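Local coordinates for protein P450 epoxidase (Sorangium cellulosum, PDB 1Q5D) that belongs to the cytochrome P450 family of haem proteins and carries protoporphyrin IX with its iron in the core of the fold, at residues Phe265-Leu270 / Pro387-Lys392. Residues are numbered along the deposited sequence; the frame is centred on the assembly and turned at random.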
loop_
_atom_site.group_PDB
_atom_site.type_symbol
_atom_site.label_atom_id
_atom_site.label_comp_id
_atom_site.label_asym_id
_atom_site.label_seq_id
_atom_site.Cartn_x
_atom_site.Cartn_y
_atom_site.Cartn_z
ATOM N N PHE A 265 -10.992 4.660 2.186
ATOM C CA PHE A 265 -10.801 6.087 1.961
ATOM C C PHE A 265 -11.678 6.553 0.770
ATOM O O PHE A 265 -12.188 7.672 0.756
ATOM C CB PHE A 265 -9.336 6.381 1.642
ATOM C CG PHE A 265 -8.465 6.678 2.853
ATOM C CD1 PHE A 265 -8.359 5.780 3.906
ATOM C CD2 PHE A 265 -7.729 7.839 2.907
ATOM C CE1 PHE A 265 -7.528 6.059 5.010
ATOM C CE2 PHE A 265 -6.900 8.127 4.008
ATOM C CZ PHE A 265 -6.807 7.225 5.053
ATOM N N ALA A 266 -11.849 5.693 -0.226
ATOM C CA ALA A 266 -12.662 6.063 -1.391
ATOM C C ALA A 266 -14.110 6.284 -0.985
ATOM O O ALA A 266 -14.710 7.303 -1.351
ATOM C CB ALA A 266 -12.546 5.012 -2.510
ATOM N N VAL A 267 -14.663 5.343 -0.222
ATOM C CA VAL A 267 -16.032 5.451 0.271
ATOM C C VAL A 267 -16.184 6.673 1.169
ATOM O O VAL A 267 -17.141 7.431 1.031
ATOM C CB VAL A 267 -16.470 4.174 1.045
ATOM C CG1 VAL A 267 -17.748 4.437 1.838
ATOM C CG2 VAL A 267 -16.662 2.972 0.078
ATOM N N LEU A 268 -15.229 6.866 2.081
ATOM C CA LEU A 268 -15.238 8.026 2.971
ATOM C C LEU A 268 -15.279 9.333 2.180
ATOM O O LEU A 268 -16.096 10.222 2.458
ATOM C CB LEU A 268 -14.006 8.014 3.889
ATOM C CG LEU A 268 -13.848 9.247 4.783
ATOM C CD1 LEU A 268 -15.166 9.572 5.505
ATOM C CD2 LEU A 268 -12.725 9.036 5.800
ATOM N N ASN A 269 -14.387 9.454 1.206
ATOM C CA ASN A 269 -14.273 10.679 0.445
ATOM C C ASN A 269 -15.457 10.945 -0.469
ATOM O O ASN A 269 -15.768 12.095 -0.740
ATOM C CB ASN A 269 -12.955 10.725 -0.333
ATOM C CG ASN A 269 -11.812 11.230 0.514
ATOM O OD1 ASN A 269 -11.655 12.436 0.719
ATOM N ND2 ASN A 269 -11.000 10.313 1.006
ATOM N N LEU A 270 -16.129 9.890 -0.915
ATOM C CA LEU A 270 -17.322 10.053 -1.743
ATOM C C LEU A 270 -18.543 10.390 -0.887
ATOM O O LEU A 270 -19.423 11.123 -1.326
ATOM C CB LEU A 270 -17.573 8.806 -2.606
ATOM C CG LEU A 270 -16.577 8.640 -3.750
ATOM C CD1 LEU A 270 -16.734 7.278 -4.472
ATOM C CD2 LEU A 270 -16.658 9.801 -4.748
ATOM N N PRO A 387 -27.196 3.639 -3.192
ATOM C CA PRO A 387 -26.871 5.009 -3.619
ATOM C C PRO A 387 -27.141 6.089 -2.567
ATOM O O PRO A 387 -26.591 7.186 -2.661
ATOM C CB PRO A 387 -27.785 5.222 -4.837
ATOM C CG PRO A 387 -28.912 4.268 -4.627
ATOM C CD PRO A 387 -28.274 3.042 -4.004
ATOM N N GLU A 388 -27.984 5.780 -1.588
ATOM C CA GLU A 388 -28.332 6.728 -0.532
ATOM C C GLU A 388 -27.497 6.538 0.741
ATOM O O GLU A 388 -27.795 7.142 1.770
ATOM C CB GLU A 388 -29.824 6.622 -0.197
ATOM C CG GLU A 388 -30.744 6.612 -1.416
ATOM C CD GLU A 388 -30.558 7.830 -2.309
ATOM O OE1 GLU A 388 -30.385 8.949 -1.773
ATOM O OE2 GLU A 388 -30.578 7.668 -3.548
ATOM N N MET A 389 -26.461 5.703 0.668
ATOM C CA MET A 389 -25.582 5.444 1.815
ATOM C C MET A 389 -25.113 6.732 2.493
ATOM O O MET A 389 -24.760 7.696 1.821
ATOM C CB MET A 389 -24.364 4.627 1.369
ATOM C CG MET A 389 -23.388 4.256 2.480
ATOM S SD MET A 389 -21.898 3.411 1.828
ATOM C CE MET A 389 -22.509 2.849 0.254
ATOM N N LYS A 390 -25.106 6.742 3.825
ATOM C CA LYS A 390 -24.667 7.911 4.585
ATOM C C LYS A 390 -23.742 7.507 5.717
ATOM O O LYS A 390 -23.887 6.429 6.285
ATOM C CB LYS A 390 -25.869 8.640 5.198
ATOM C CG LYS A 390 -26.719 9.434 4.218
ATOM C CD LYS A 390 -27.299 10.695 4.872
ATOM C CE LYS A 390 -28.109 10.379 6.131
ATOM N NZ LYS A 390 -28.929 11.561 6.569
ATOM N N LEU A 391 -22.804 8.389 6.048
ATOM C CA LEU A 391 -21.949 8.241 7.225
ATOM C C LEU A 391 -22.765 8.254 8.518
ATOM O O LEU A 391 -23.498 9.210 8.782
ATOM C CB LEU A 391 -20.950 9.401 7.277
ATOM C CG LEU A 391 -19.456 9.102 7.349
ATOM C CD1 LEU A 391 -18.693 10.333 7.836
ATOM C CD2 LEU A 391 -19.177 7.886 8.230
ATOM N N LYS A 392 -22.630 7.211 9.335
ATOM C CA LYS A 392 -23.335 7.175 10.613
ATOM C C LYS A 392 -22.667 8.090 11.629
ATOM O O LYS A 392 -23.340 8.754 12.419
ATOM C CB LYS A 392 -23.416 5.751 11.173
ATOM C CG LYS A 392 -24.506 5.581 12.228
ATOM C CD LYS A 392 -24.203 4.426 13.164
ATOM C CE LYS A 392 -25.411 4.104 14.035
ATOM N NZ LYS A 392 -25.358 2.700 14.538
#
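Met389 reaches across to Val267 with its sulfur leading, SD lying 4.3 Å from CG1 of the valine. Extended torsions about CA-CB and CB-CG (chi1 -178°, chi2 -175°) carry SD straight out from the loop backbone, while CE bends back and stays farther from the valine. Next to this pair, Leu268 and Leu391 meet methyl to methyl: the CD1 atoms of the two leucines lie 4.3 Å apart. Leu391 projects toward the helix from its strand, whereas Leu268 starts out facing away and comes back only at its branched end. The nearest CA atoms, those of Leu268 and Leu391, are 7.9 Å apart, and the segments meet through these two apolar touches alone. Within the helix, Phe265 O accepts two hydrogen bonds, from Asn269 N and from Asn269 ND2, the latter at 2.9 Å; the donors approach opposite faces of its carbonyl plane. Segment 265-270 belongs to helix 257-272, with the side chain of Val267 about 14 Å from the haem. Pro395 adjoins Leu268, strand 406-412 pairs with strand 390-391 and touches Met389 and Leu391, and helix 368-385, the L helix, packs against Met389 through Ile382 and against Ala266 and Leu270.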